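Side-chain contacts in carbamate kinase (Aeropyrum pernix, PDB 2E9Y), which probably catalyses the reversible transfer of a phosphoryl group between ATP and carbamate: residues I38-L43 with H95-E100; Y61-F66 with Q76-A81; I114-V119 with G205-V210; L178-S183 with T225-D230. All blocks are in the same frame, centred on the assembly; numbering follows the deposited sequence.

Contact 1 (I38-L43 with H95-E100); sequences IIADVL and HSLEEE
Leu-97 sends both of its methyls across to Ile-39, where the side branch CG2 receives them almost evenly: CD2 lies 4.0 Å from Ile-39 CG2 and CD1 4.1 Å from the same atom. The two side chains cross at about a right angle, so the forked end of the leucine straddles a single methyl. Ile-39 can offer that methyl because CG1 is turned beside the backbone N (chi1 -70°), which leaves CG2 on the side that faces Leu-97; strand 48-52 packs on the same isoleucine through Ile-51. One residue on, Ala-40 is short enough to admit the neighbouring helix. Its CB touches the aliphatic part of Glu-100, 3.7 Å from CG, and also lies 4.4 Å from Leu-97 CD1.

Glu-100 extends from its backbone with CG opposite N (chi1 -178°), which sets this methylene against the alanine; a bend at the next bond turns the carboxylate off toward two arginines. The acid group is held by salt bridges to Arg-104 and Arg-103, and Arg-104 also pairs with Asp-41, probably easing the proximity of two like charges. The segments' axes come within 9.8 Å and cross at -55°. Apolar side chains and the methylene of a glutamate thus pack helix 25-44 against helix 78-103, a helix-helix contact within the alpha/beta amino acid kinase fold, beside its parallel strands.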
loop_
_atom_site.group_PDB
_atom_site.type_symbol
_atom_site.label_atom_id
_atom_site.label_comp_id
_atom_site.label_asym_id
_atom_site.label_seq_id
_atom_site.Cartn_x
_atom_site.Cartn_y
_atom_site.Cartn_z
ATOM N N ILE A 38 11.847 10.135 -17.498
ATOM C CA ILE A 38 11.652 9.424 -18.757
ATOM C C ILE A 38 10.176 9.112 -19.015
ATOM O O ILE A 38 9.699 9.235 -20.143
ATOM C CB ILE A 38 12.478 8.119 -18.767
ATOM C CG1 ILE A 38 13.969 8.466 -18.807
ATOM C CG2 ILE A 38 12.095 7.252 -19.962
ATOM C CD1 ILE A 38 14.883 7.291 -18.584
ATOM N N ILE A 39 9.449 8.714 -17.976
ATOM C CA ILE A 39 8.029 8.416 -18.143
ATOM C C ILE A 39 7.274 9.688 -18.517
ATOM O O ILE A 39 6.321 9.648 -19.297
ATOM C CB ILE A 39 7.420 7.825 -16.853
ATOM C CG1 ILE A 39 7.965 6.414 -16.631
ATOM C CG2 ILE A 39 5.899 7.804 -16.951
ATOM C CD1 ILE A 39 7.562 5.803 -15.301
ATOM N N ALA A 40 7.705 10.816 -17.957
ATOM C CA ALA A 40 7.072 12.097 -18.246
ATOM C C ALA A 40 7.215 12.407 -19.732
ATOM O O ALA A 40 6.317 12.987 -20.343
ATOM C CB ALA A 40 7.714 13.202 -17.415
ATOM N N ASP A 41 8.349 12.021 -20.307
ATOM C CA ASP A 41 8.581 12.250 -21.726
ATOM C C ASP A 41 7.547 11.463 -22.521
ATOM O O ASP A 41 6.917 11.992 -23.437
ATOM C CB ASP A 41 9.997 11.809 -22.126
ATOM C CG ASP A 41 11.079 12.671 -21.499
ATOM O OD1 ASP A 41 10.812 13.863 -21.240
ATOM O OD2 ASP A 41 12.200 12.167 -21.278
ATOM N N VAL A 42 7.368 10.200 -22.150
ATOM C CA VAL A 42 6.413 9.328 -22.819
ATOM C C VAL A 42 4.998 9.900 -22.778
ATOM O O VAL A 42 4.273 9.849 -23.775
ATOM C CB VAL A 42 6.418 7.925 -22.178
ATOM C CG1 VAL A 42 5.266 7.096 -22.715
ATOM C CG2 VAL A 42 7.744 7.241 -22.463
ATOM N N LEU A 43 4.603 10.438 -21.627
ATOM C CA LEU A 43 3.278 11.034 -21.480
ATOM C C LEU A 43 3.183 12.280 -22.355
ATOM O O LEU A 43 2.112 12.616 -22.864
ATOM C CB LEU A 43 3.015 11.416 -20.017
ATOM C CG LEU A 43 2.504 10.327 -19.065
ATOM C CD1 LEU A 43 3.400 9.104 -19.122
ATOM C CD2 LEU A 43 2.447 10.887 -17.655
ATOM N N HIS A 95 4.921 9.939 -6.222
ATOM C CA HIS A 95 5.374 11.246 -5.759
ATOM C C HIS A 95 6.345 11.905 -6.746
ATOM O O HIS A 95 6.234 13.095 -7.046
ATOM C CB HIS A 95 6.049 11.106 -4.393
ATOM C CG HIS A 95 6.074 12.373 -3.596
ATOM N ND1 HIS A 95 4.976 12.836 -2.903
ATOM C CD2 HIS A 95 7.055 13.284 -3.397
ATOM C CE1 HIS A 95 5.279 13.977 -2.310
ATOM N NE2 HIS A 95 6.536 14.271 -2.595
ATOM N N SER A 96 7.291 11.121 -7.249
ATOM C CA SER A 96 8.290 11.629 -8.186
ATOM C C SER A 96 7.695 12.026 -9.540
ATOM O O SER A 96 8.039 13.071 -10.097
ATOM C CB SER A 96 9.384 10.579 -8.392
ATOM O OG SER A 96 10.413 11.076 -9.231
ATOM N N LEU A 97 6.805 11.193 -10.068
ATOM C CA LEU A 97 6.181 11.480 -11.355
ATOM C C LEU A 97 5.307 12.728 -11.274
ATOM O O LEU A 97 5.354 13.587 -12.158
ATOM C CB LEU A 97 5.353 10.282 -11.821
ATOM C CG LEU A 97 4.687 10.416 -13.192
ATOM C CD1 LEU A 97 5.701 10.901 -14.226
ATOM C CD2 LEU A 97 4.108 9.072 -13.597
ATOM N N GLU A 98 4.512 12.829 -10.213
ATOM C CA GLU A 98 3.655 13.992 -10.023
ATOM C C GLU A 98 4.498 15.266 -9.954
ATOM O O GLU A 98 4.138 16.292 -10.529
ATOM C CB GLU A 98 2.835 13.848 -8.736
ATOM C CG GLU A 98 1.593 12.982 -8.879
ATOM C CD GLU A 98 0.857 12.792 -7.561
ATOM O OE1 GLU A 98 1.115 13.565 -6.615
ATOM O OE2 GLU A 98 0.010 11.876 -7.478
ATOM N N GLU A 99 5.625 15.195 -9.253
ATOM C CA GLU A 99 6.505 16.351 -9.120
ATOM C C GLU A 99 7.079 16.760 -10.474
ATOM O O GLU A 99 7.158 17.951 -10.793
ATOM C CB GLU A 99 7.645 16.033 -8.156
ATOM C CG GLU A 99 8.597 17.187 -7.906
ATOM C CD GLU A 99 9.689 16.820 -6.924
ATOM O OE1 GLU A 99 9.354 16.375 -5.803
ATOM O OE2 GLU A 99 10.879 16.973 -7.269
ATOM N N GLU A 100 7.475 15.771 -11.269
ATOM C CA GLU A 100 8.044 16.036 -12.585
ATOM C C GLU A 100 7.017 16.659 -13.521
ATOM O O GLU A 100 7.299 17.661 -14.179
ATOM C CB GLU A 100 8.587 14.744 -13.201
ATOM C CG GLU A 100 9.255 14.929 -14.559
ATOM C CD GLU A 100 10.356 15.975 -14.536
ATOM O OE1 GLU A 100 11.197 15.933 -13.613
ATOM O OE2 GLU A 100 10.387 16.832 -15.444
#

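Contact 2 (Y61-F66 with Q76-A81); sequences YLSEAF and QPLYIA
Phe-66 and Leu-62, one turn apart on helix 56-67, meet the start of helix 78-103, so the contact is a helix packed on the first turn of another and the loop leading into it, within the amino acid kinase fold. The Phe-66 ring lies against Gln-76, with CE2 4.0 Å from Gln-76 CB. Gln-76 CG stands over one ring face, displaced toward the rim, while the carbonyl O of Leu-62 lies over the opposite face, also toward the rim. Ala-81 CB approaches the ring edge, 4.5 Å from CE2, and its other neighbour is Leu-62, whose CB is 4.4 Å from Ala-81 CB. Leu-62 turns CG beside its backbone N, and its CD1 methyl rests 3.6 Å from Ala-81 O. At the flank, Leu-78 CD1 comes within 4.4 Å of Ser-63 OG.

Gln-76 bends at chi2 (-56°), which swings its amide away from helix 56-67; the ring and amide planes are 89° apart. The amide is anchored across the dimer interface, where NE2 bonds to Val-23 O of the second subunit. The ring of Phe-66 also meets Tyr-61 of that subunit, with their planes at about 35°, and Met-84 packs on Phe-66 within the chain.

Farther out, Pro-77 is the N-cap of helix 78-103 and its carbonyl O accepts from both Ile-80 N and Ala-81 N, fixing the turn that presents Ala-81. Within helix 56-67, Ser-63 OG is tied back by a hydrogen bond to Val-59 O.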
loop_
_atom_site.group_PDB
_atom_site.type_symbol
_atom_site.label_atom_id
_atom_site.label_comp_id
_atom_site.label_asym_id
_atom_site.label_seq_id
_atom_site.Cartn_x
_atom_site.Cartn_y
_atom_site.Cartn_z
ATOM N N TYR A 61 13.863 -7.585 1.477
ATOM C CA TYR A 61 14.242 -6.761 2.620
ATOM C C TYR A 61 13.206 -6.906 3.731
ATOM O O TYR A 61 13.554 -7.120 4.896
ATOM C CB TYR A 61 14.345 -5.290 2.198
ATOM C CG TYR A 61 14.446 -4.308 3.352
ATOM C CD1 TYR A 61 15.637 -4.150 4.060
ATOM C CD2 TYR A 61 13.348 -3.540 3.732
ATOM C CE1 TYR A 61 15.731 -3.243 5.122
ATOM C CE2 TYR A 61 13.424 -2.638 4.789
ATOM C CZ TYR A 61 14.620 -2.491 5.480
ATOM O OH TYR A 61 14.701 -1.582 6.512
ATOM N N LEU A 62 11.929 -6.780 3.378
ATOM C CA LEU A 62 10.865 -6.910 4.367
ATOM C C LEU A 62 10.871 -8.287 5.021
ATOM O O LEU A 62 10.699 -8.409 6.231
ATOM C CB LEU A 62 9.506 -6.650 3.719
ATOM C CG LEU A 62 9.318 -5.204 3.250
ATOM C CD1 LEU A 62 7.951 -5.055 2.581
ATOM C CD2 LEU A 62 9.421 -4.260 4.455
ATOM N N SER A 63 11.059 -9.327 4.213
ATOM C CA SER A 63 11.101 -10.688 4.738
ATOM C C SER A 63 12.226 -10.818 5.777
ATOM O O SER A 63 12.042 -11.417 6.839
ATOM C CB SER A 63 11.331 -11.678 3.594
ATOM O OG SER A 63 10.280 -11.591 2.643
ATOM N N GLU A 64 13.386 -10.248 5.466
ATOM C CA GLU A 64 14.527 -10.298 6.376
ATOM C C GLU A 64 14.229 -9.526 7.659
ATOM O O GLU A 64 14.566 -9.976 8.754
ATOM C CB GLU A 64 15.770 -9.691 5.724
ATOM C CG GLU A 64 16.311 -10.441 4.520
ATOM C CD GLU A 64 17.621 -9.856 4.051
ATOM O OE1 GLU A 64 18.622 -10.002 4.782
ATOM O OE2 GLU A 64 17.646 -9.239 2.965
ATOM N N ALA A 65 13.610 -8.355 7.507
ATOM C CA ALA A 65 13.273 -7.507 8.642
ATOM C C ALA A 65 12.372 -8.225 9.639
ATOM O O ALA A 65 12.651 -8.235 10.833
ATOM C CB ALA A 65 12.592 -6.222 8.158
ATOM N N PHE A 66 11.293 -8.838 9.156
ATOM C CA PHE A 66 10.387 -9.524 10.070
ATOM C C PHE A 66 11.062 -10.734 10.714
ATOM O O PHE A 66 10.830 -11.032 11.886
ATOM C CB PHE A 66 9.102 -9.942 9.338
ATOM C CG PHE A 66 8.420 -8.807 8.614
ATOM C CD1 PHE A 66 8.441 -7.516 9.138
ATOM C CD2 PHE A 66 7.765 -9.032 7.410
ATOM C CE1 PHE A 66 7.818 -6.461 8.465
ATOM C CE2 PHE A 66 7.139 -7.986 6.729
ATOM C CZ PHE A 66 7.167 -6.698 7.257
ATOM N N GLN A 76 4.935 -11.310 9.285
ATOM C CA GLN A 76 3.823 -11.145 8.357
ATOM C C GLN A 76 4.034 -12.095 7.187
ATOM O O GLN A 76 5.172 -12.373 6.800
ATOM C CB GLN A 76 3.760 -9.699 7.856
ATOM C CG GLN A 76 3.530 -8.679 8.964
ATOM C CD GLN A 76 2.276 -8.978 9.765
ATOM O OE1 GLN A 76 1.237 -9.326 9.200
ATOM N NE2 GLN A 76 2.364 -8.838 11.084
ATOM N N PRO A 77 2.940 -12.624 6.612
ATOM C CA PRO A 77 3.077 -13.543 5.477
ATOM C C PRO A 77 3.528 -12.789 4.236
ATOM O O PRO A 77 3.363 -11.564 4.140
ATOM C CB PRO A 77 1.671 -14.129 5.328
ATOM C CG PRO A 77 0.801 -13.003 5.775
ATOM C CD PRO A 77 1.528 -12.482 7.004
ATOM N N LEU A 78 4.092 -13.528 3.289
ATOM C CA LEU A 78 4.608 -12.953 2.055
ATOM C C LEU A 78 3.617 -12.090 1.280
ATOM O O LEU A 78 4.006 -11.084 0.694
ATOM C CB LEU A 78 5.140 -14.074 1.150
ATOM C CG LEU A 78 5.796 -13.696 -0.180
ATOM C CD1 LEU A 78 6.948 -12.739 0.060
ATOM C CD2 LEU A 78 6.294 -14.959 -0.872
ATOM N N TYR A 79 2.341 -12.463 1.265
ATOM C CA TYR A 79 1.389 -11.655 0.508
ATOM C C TYR A 79 1.187 -10.282 1.130
ATOM O O TYR A 79 0.883 -9.326 0.419
ATOM C CB TYR A 79 0.053 -12.388 0.336
ATOM C CG TYR A 79 -0.618 -12.824 1.609
ATOM C CD1 TYR A 79 -1.414 -11.947 2.337
ATOM C CD2 TYR A 79 -0.490 -14.139 2.065
ATOM C CE1 TYR A 79 -2.078 -12.368 3.491
ATOM C CE2 TYR A 79 -1.145 -14.569 3.212
ATOM C CZ TYR A 79 -1.938 -13.677 3.917
ATOM O OH TYR A 79 -2.599 -14.106 5.045
ATOM N N ILE A 80 1.363 -10.180 2.447
ATOM C CA ILE A 80 1.249 -8.889 3.118
ATOM C C ILE A 80 2.519 -8.094 2.789
ATOM O O ILE A 80 2.470 -6.882 2.566
ATOM C CB ILE A 80 1.112 -9.054 4.655
ATOM C CG1 ILE A 80 -0.291 -9.569 4.997
ATOM C CG2 ILE A 80 1.363 -7.725 5.361
ATOM C CD1 ILE A 80 -1.407 -8.700 4.484
ATOM N N ALA A 81 3.659 -8.778 2.761
ATOM C CA ALA A 81 4.917 -8.122 2.422
ATOM C C ALA A 81 4.802 -7.567 1.002
ATOM O O ALA A 81 5.194 -6.431 0.730
ATOM C CB ALA A 81 6.076 -9.110 2.515
#

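Contact 3 (I114-V119 with G205-V210); sequences ISRVLV and GVLEPV
The guanidinium of Arg-116 meets Leu-207 obliquely, its NH1 lying 4.4 Å from the leucine's CD1. This is a methyl-to-guanidinium van der Waals approach, and the group's polar demands are met partly across the dimer interface: NH2 forms salt bridges with Glu-98 of the second subunit and with Asp-175 of its own chain, and NH1 bonds to His-95 ND1 of the second subunit. That same imidazole donates from NE2 to Leu-207 O, so one histidine of the neighbouring subunit bridges both segments.

The other methyl of Leu-207, CD2, is 4.1 Å from Leu-118 CD1, and the two leucines cross at about a right angle. Leu-118 leaves its backbone to the flank, but with CG opposite the backbone N (chi1 -177°) and chi2 at 69° its CD1 reaches Leu-207. Beyond this, two valines meet through single methyls, Val-119 CG2 and Val-210 CG2 being 4.4 Å apart; Val-200 packs on both.

The closest CA pairs stand 8.5 Å apart and the touching parts, 116-119 and 207-210, run 79° from each other, so side chains alone join them. Strand 197-201 lies between, parallel to strand 112-119. The contact thus joins next-but-one strands of the large mixed sheet of the amino acid kinase fold, where strands 197-201 and 207-209, paired antiparallel, bring Leu-207 and Val-210 to strand 112-119 beside the dimer interface.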
loop_
_atom_site.group_PDB
_atom_site.type_symbol
_atom_site.label_atom_id
_atom_site.label_comp_id
_atom_site.label_asym_id
_atom_site.label_seq_id
_atom_site.Cartn_x
_atom_site.Cartn_y
_atom_site.Cartn_z
ATOM N N ILE A 114 -3.685 -0.997 -5.421
ATOM C CA ILE A 114 -3.298 -2.223 -4.765
ATOM C C ILE A 114 -3.921 -3.349 -5.558
ATOM O O ILE A 114 -5.112 -3.355 -5.814
ATOM C CB ILE A 114 -3.848 -2.229 -3.329
ATOM C CG1 ILE A 114 -3.273 -1.083 -2.473
ATOM C CG2 ILE A 114 -3.513 -3.553 -2.626
ATOM C CD1 ILE A 114 -1.742 -1.025 -2.507
ATOM N N SER A 115 -3.047 -4.267 -5.997
ATOM C CA SER A 115 -3.443 -5.191 -7.061
ATOM C C SER A 115 -3.245 -6.674 -6.668
ATOM O O SER A 115 -2.184 -7.076 -6.203
ATOM C CB SER A 115 -2.608 -4.861 -8.285
ATOM O OG SER A 115 -2.827 -3.492 -8.612
ATOM N N ARG A 116 -4.322 -7.471 -6.852
ATOM C CA ARG A 116 -4.207 -8.917 -6.638
ATOM C C ARG A 116 -4.242 -9.663 -7.972
ATOM O O ARG A 116 -4.859 -9.216 -8.930
ATOM C CB ARG A 116 -5.408 -9.380 -5.817
ATOM C CG ARG A 116 -5.421 -8.891 -4.361
ATOM C CD ARG A 116 -6.820 -8.996 -3.744
ATOM N NE ARG A 116 -7.745 -8.178 -4.534
ATOM C CZ ARG A 116 -9.069 -8.208 -4.258
ATOM N NH1 ARG A 116 -9.570 -8.959 -3.285
ATOM N NH2 ARG A 116 -9.893 -7.441 -4.992
ATOM N N VAL A 117 -3.570 -10.808 -8.037
ATOM C CA VAL A 117 -3.532 -11.597 -9.259
ATOM C C VAL A 117 -4.003 -13.012 -8.948
ATOM O O VAL A 117 -3.536 -13.630 -7.992
ATOM C CB VAL A 117 -2.104 -11.650 -9.847
ATOM C CG1 VAL A 117 -2.067 -12.555 -11.065
ATOM C CG2 VAL A 117 -1.657 -10.254 -10.233
ATOM N N LEU A 118 -4.941 -13.512 -9.746
ATOM C CA LEU A 118 -5.472 -14.862 -9.556
ATOM C C LEU A 118 -4.513 -15.900 -10.143
ATOM O O LEU A 118 -4.051 -15.756 -11.272
ATOM C CB LEU A 118 -6.842 -14.993 -10.241
ATOM C CG LEU A 118 -7.578 -16.332 -10.092
ATOM C CD1 LEU A 118 -8.023 -16.502 -8.649
ATOM C CD2 LEU A 118 -8.785 -16.380 -11.017
ATOM N N VAL A 119 -4.202 -16.934 -9.366
ATOM C CA VAL A 119 -3.332 -18.007 -9.839
ATOM C C VAL A 119 -4.082 -19.321 -9.636
ATOM O O VAL A 119 -5.083 -19.358 -8.912
ATOM C CB VAL A 119 -1.973 -18.031 -9.083
ATOM C CG1 VAL A 119 -1.235 -16.714 -9.323
ATOM C CG2 VAL A 119 -2.188 -18.260 -7.593
ATOM N N GLY A 205 -16.509 -19.388 -4.160
ATOM C CA GLY A 205 -16.182 -18.082 -4.707
ATOM C C GLY A 205 -15.236 -17.250 -3.859
ATOM O O GLY A 205 -14.858 -16.145 -4.243
ATOM N N VAL A 206 -14.848 -17.778 -2.706
ATOM C CA VAL A 206 -13.945 -17.073 -1.808
ATOM C C VAL A 206 -12.517 -16.972 -2.352
ATOM O O VAL A 206 -11.938 -17.962 -2.801
ATOM C CB VAL A 206 -13.901 -17.772 -0.427
ATOM C CG1 VAL A 206 -12.774 -17.208 0.417
ATOM C CG2 VAL A 206 -15.234 -17.593 0.285
ATOM N N LEU A 207 -11.960 -15.765 -2.319
ATOM C CA LEU A 207 -10.588 -15.555 -2.764
ATOM C C LEU A 207 -9.722 -15.597 -1.512
ATOM O O LEU A 207 -10.085 -15.033 -0.481
ATOM C CB LEU A 207 -10.429 -14.199 -3.452
ATOM C CG LEU A 207 -11.083 -13.997 -4.820
ATOM C CD1 LEU A 207 -10.702 -12.624 -5.357
ATOM C CD2 LEU A 207 -10.630 -15.086 -5.783
ATOM N N GLU A 208 -8.589 -16.277 -1.595
ATOM C CA GLU A 208 -7.703 -16.384 -0.448
ATOM C C GLU A 208 -6.272 -16.084 -0.858
ATOM O O GLU A 208 -5.755 -16.675 -1.798
ATOM C CB GLU A 208 -7.773 -17.793 0.140
ATOM C CG GLU A 208 -6.984 -17.975 1.424
ATOM C CD GLU A 208 -7.007 -19.411 1.910
ATOM O OE1 GLU A 208 -8.117 -19.974 2.033
ATOM O OE2 GLU A 208 -5.921 -19.974 2.170
ATOM N N PRO A 209 -5.616 -15.151 -0.156
ATOM C CA PRO A 209 -4.239 -14.815 -0.457
ATOM C C PRO A 209 -3.339 -16.015 -0.204
ATOM O O PRO A 209 -3.569 -16.816 0.693
ATOM C CB PRO A 209 -3.819 -13.648 0.439
ATOM C CG PRO A 209 -5.021 -13.244 1.287
ATOM C CD PRO A 209 -5.987 -14.501 1.090
ATOM N N VAL A 210 -2.284 -16.192 -0.997
ATOM C CA VAL A 210 -1.358 -17.304 -0.788
ATOM C C VAL A 210 0.083 -16.802 -0.784
ATOM O O VAL A 210 0.384 -15.758 -1.368
ATOM C CB VAL A 210 -1.501 -18.394 -1.880
ATOM C CG1 VAL A 210 -2.861 -19.054 -1.773
ATOM C CG2 VAL A 210 -1.306 -17.791 -3.263
#

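Contact 4 (L178-S183 with T225-D230); sequences LIAEAS and TQLNAD
Leu-227 spreads its two methyls over consecutive residues of helix 176-185. CD1 meets the side branch of Ile-179, 3.9 Å from CG2, while CD2 settles on Ala-180, also 3.9 Å from CB and 4.1 Å from CA. The fork thus spans the two residues, one prong on each, and the leucine contributes more than half of the buried surface. Its CG lies beside the backbone N (chi1 -74°) with the chain then extended, which pushes the pair of methyls out toward the helix.

Ile-179 crosses Leu-227 at about a right angle. Its CG2 points opposite the backbone N and so meets the leucine; Val-113, Ser-115 and Ile-173 also pack on the isoleucine, tying it to the central sheet. Ala-180, with only a methyl, lets Leu-227 approach as far as the helix backbone.

Leu-227 itself sits where helix 216-226 ends. Asn-228 follows with positive phi (56°) in a Schellman motif, and the chain then turns toward strand 231-236. Nearby, Gln-226 O is bonded to Arg-176 NE, a polar tie between the same two helices.

Between the segments the touching atoms are all carbon, so this junction probably owes its stability to apolar burial and close fit rather than to directional bonds: a leucine at a helix terminus fitted against an isoleucine and an alanine.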
loop_
_atom_site.group_PDB
_atom_site.type_symbol
_atom_site.label_atom_id
_atom_site.label_comp_id
_atom_site.label_asym_id
_atom_site.label_seq_id
_atom_site.Cartn_x
_atom_site.Cartn_y
_atom_site.Cartn_z
ATOM N N LEU A 178 -10.530 -1.815 -11.376
ATOM C CA LEU A 178 -10.065 -0.623 -10.668
ATOM C C LEU A 178 -8.936 0.024 -11.452
ATOM O O LEU A 178 -8.810 1.243 -11.492
ATOM C CB LEU A 178 -9.570 -0.973 -9.262
ATOM C CG LEU A 178 -10.654 -1.331 -8.245
ATOM C CD1 LEU A 178 -10.000 -1.749 -6.933
ATOM C CD2 LEU A 178 -11.577 -0.137 -8.034
ATOM N N ILE A 179 -8.106 -0.802 -12.078
ATOM C CA ILE A 179 -7.003 -0.275 -12.862
ATOM C C ILE A 179 -7.561 0.459 -14.085
ATOM O O ILE A 179 -7.092 1.543 -14.433
ATOM C CB ILE A 179 -6.056 -1.408 -13.305
ATOM C CG1 ILE A 179 -5.411 -2.037 -12.059
ATOM C CG2 ILE A 179 -4.982 -0.866 -14.238
ATOM C CD1 ILE A 179 -4.585 -3.284 -12.344
ATOM N N ALA A 180 -8.569 -0.127 -14.722
ATOM C CA ALA A 180 -9.178 0.493 -15.901
ATOM C C ALA A 180 -9.827 1.826 -15.535
ATOM O O ALA A 180 -9.705 2.810 -16.265
ATOM C CB ALA A 180 -10.210 -0.446 -16.513
ATOM N N GLU A 181 -10.519 1.855 -14.402
ATOM C CA GLU A 181 -11.173 3.074 -13.947
ATOM C C GLU A 181 -10.136 4.158 -13.666
ATOM O O GLU A 181 -10.323 5.323 -14.028
ATOM C CB GLU A 181 -11.989 2.786 -12.687
ATOM C CG GLU A 181 -13.265 1.998 -12.954
ATOM C CD GLU A 181 -13.846 1.379 -11.703
ATOM O OE1 GLU A 181 -13.599 1.913 -10.602
ATOM O OE2 GLU A 181 -14.561 0.364 -11.818
ATOM N N ALA A 182 -9.037 3.769 -13.027
ATOM C CA ALA A 182 -7.976 4.716 -12.709
ATOM C C ALA A 182 -7.385 5.287 -13.990
ATOM O O ALA A 182 -7.077 6.476 -14.063
ATOM C CB ALA A 182 -6.882 4.029 -11.895
ATOM N N SER A 183 -7.229 4.428 -14.995
ATOM C CA SER A 183 -6.661 4.827 -16.282
ATOM C C SER A 183 -7.564 5.813 -17.022
ATOM O O SER A 183 -7.085 6.687 -17.750
ATOM C CB SER A 183 -6.426 3.592 -17.155
ATOM O OG SER A 183 -5.651 3.917 -18.294
ATOM N N THR A 225 -3.413 -7.428 -21.923
ATOM C CA THR A 225 -4.423 -8.152 -22.679
ATOM C C THR A 225 -5.824 -7.903 -22.120
ATOM O O THR A 225 -6.765 -7.670 -22.879
ATOM C CB THR A 225 -4.131 -9.669 -22.670
ATOM O OG1 THR A 225 -2.934 -9.925 -23.414
ATOM C CG2 THR A 225 -5.286 -10.449 -23.286
ATOM N N GLN A 226 -5.966 -7.932 -20.797
ATOM C CA GLN A 226 -7.277 -7.740 -20.184
ATOM C C GLN A 226 -7.768 -6.277 -20.253
ATOM O O GLN A 226 -8.954 -5.992 -20.157
ATOM C CB GLN A 226 -7.218 -8.222 -18.729
ATOM C CG GLN A 226 -6.944 -9.724 -18.619
ATOM C CD GLN A 226 -7.313 -10.227 -17.238
ATOM O OE1 GLN A 226 -6.924 -9.693 -16.212
ATOM N NE2 GLN A 226 -8.035 -11.366 -17.240
ATOM N N LEU A 227 -6.805 -5.336 -20.387
ATOM C CA LEU A 227 -7.181 -3.925 -20.511
ATOM C C LEU A 227 -7.414 -3.531 -21.972
ATOM O O LEU A 227 -7.731 -2.393 -22.298
ATOM C CB LEU A 227 -6.040 -3.056 -19.957
ATOM C CG LEU A 227 -5.916 -3.041 -18.434
ATOM C CD1 LEU A 227 -4.788 -2.116 -17.972
ATOM C CD2 LEU A 227 -7.191 -2.563 -17.747
ATOM N N ASN A 228 -7.195 -4.500 -22.878
ATOM C CA ASN A 228 -7.231 -4.168 -24.300
ATOM C C ASN A 228 -6.246 -3.034 -24.632
ATOM O O ASN A 228 -6.565 -2.102 -25.359
ATOM C CB ASN A 228 -8.652 -3.733 -24.665
ATOM C CG ASN A 228 -9.622 -4.862 -24.414
ATOM O OD1 ASN A 228 -10.747 -4.655 -23.973
ATOM N ND2 ASN A 228 -9.201 -6.079 -24.801
ATOM N N ALA A 229 -5.049 -3.119 -24.059
ATOM C CA ALA A 229 -4.026 -2.104 -24.271
ATOM C C ALA A 229 -3.564 -2.126 -25.720
ATOM O O ALA A 229 -3.626 -3.159 -26.390
ATOM C CB ALA A 229 -2.836 -2.348 -23.337
ATOM N N ASP A 230 -3.091 -0.982 -26.197
ATOM C CA ASP A 230 -2.615 -0.871 -27.567
ATOM C C ASP A 230 -1.181 -1.377 -27.682
ATOM O O ASP A 230 -0.722 -1.733 -28.767
ATOM C CB ASP A 230 -2.681 0.591 -28.022
ATOM C CG ASP A 230 -4.098 1.136 -28.029
ATOM O OD1 ASP A 230 -4.900 0.695 -28.876
ATOM O OD2 ASP A 230 -4.414 2.001 -27.185
#

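In the fold
Contacts 1 and 2 share helix 78-103 but sit far apart along it, their centres 29 Å apart; contact 2 is nested inside the chain loop that contact 1 closes. Contact 3 meets contact 2 directly, Tyr-79 CD1 lying 3.5 Å from Pro-209 CB, and meets contact 4 through Ser-115 OG and Ile-179 CD1, 4.1 Å apart. Contact 4 is about 10 Å from contact 1 between nearest atoms. The dimer joins contacts 1 and 3 in a further way: helix 78-103 of contact 1 in one subunit meets strand 112-119 of contact 3 in the other. All four contacts touch the second subunit and lie within the amino acid kinase family region.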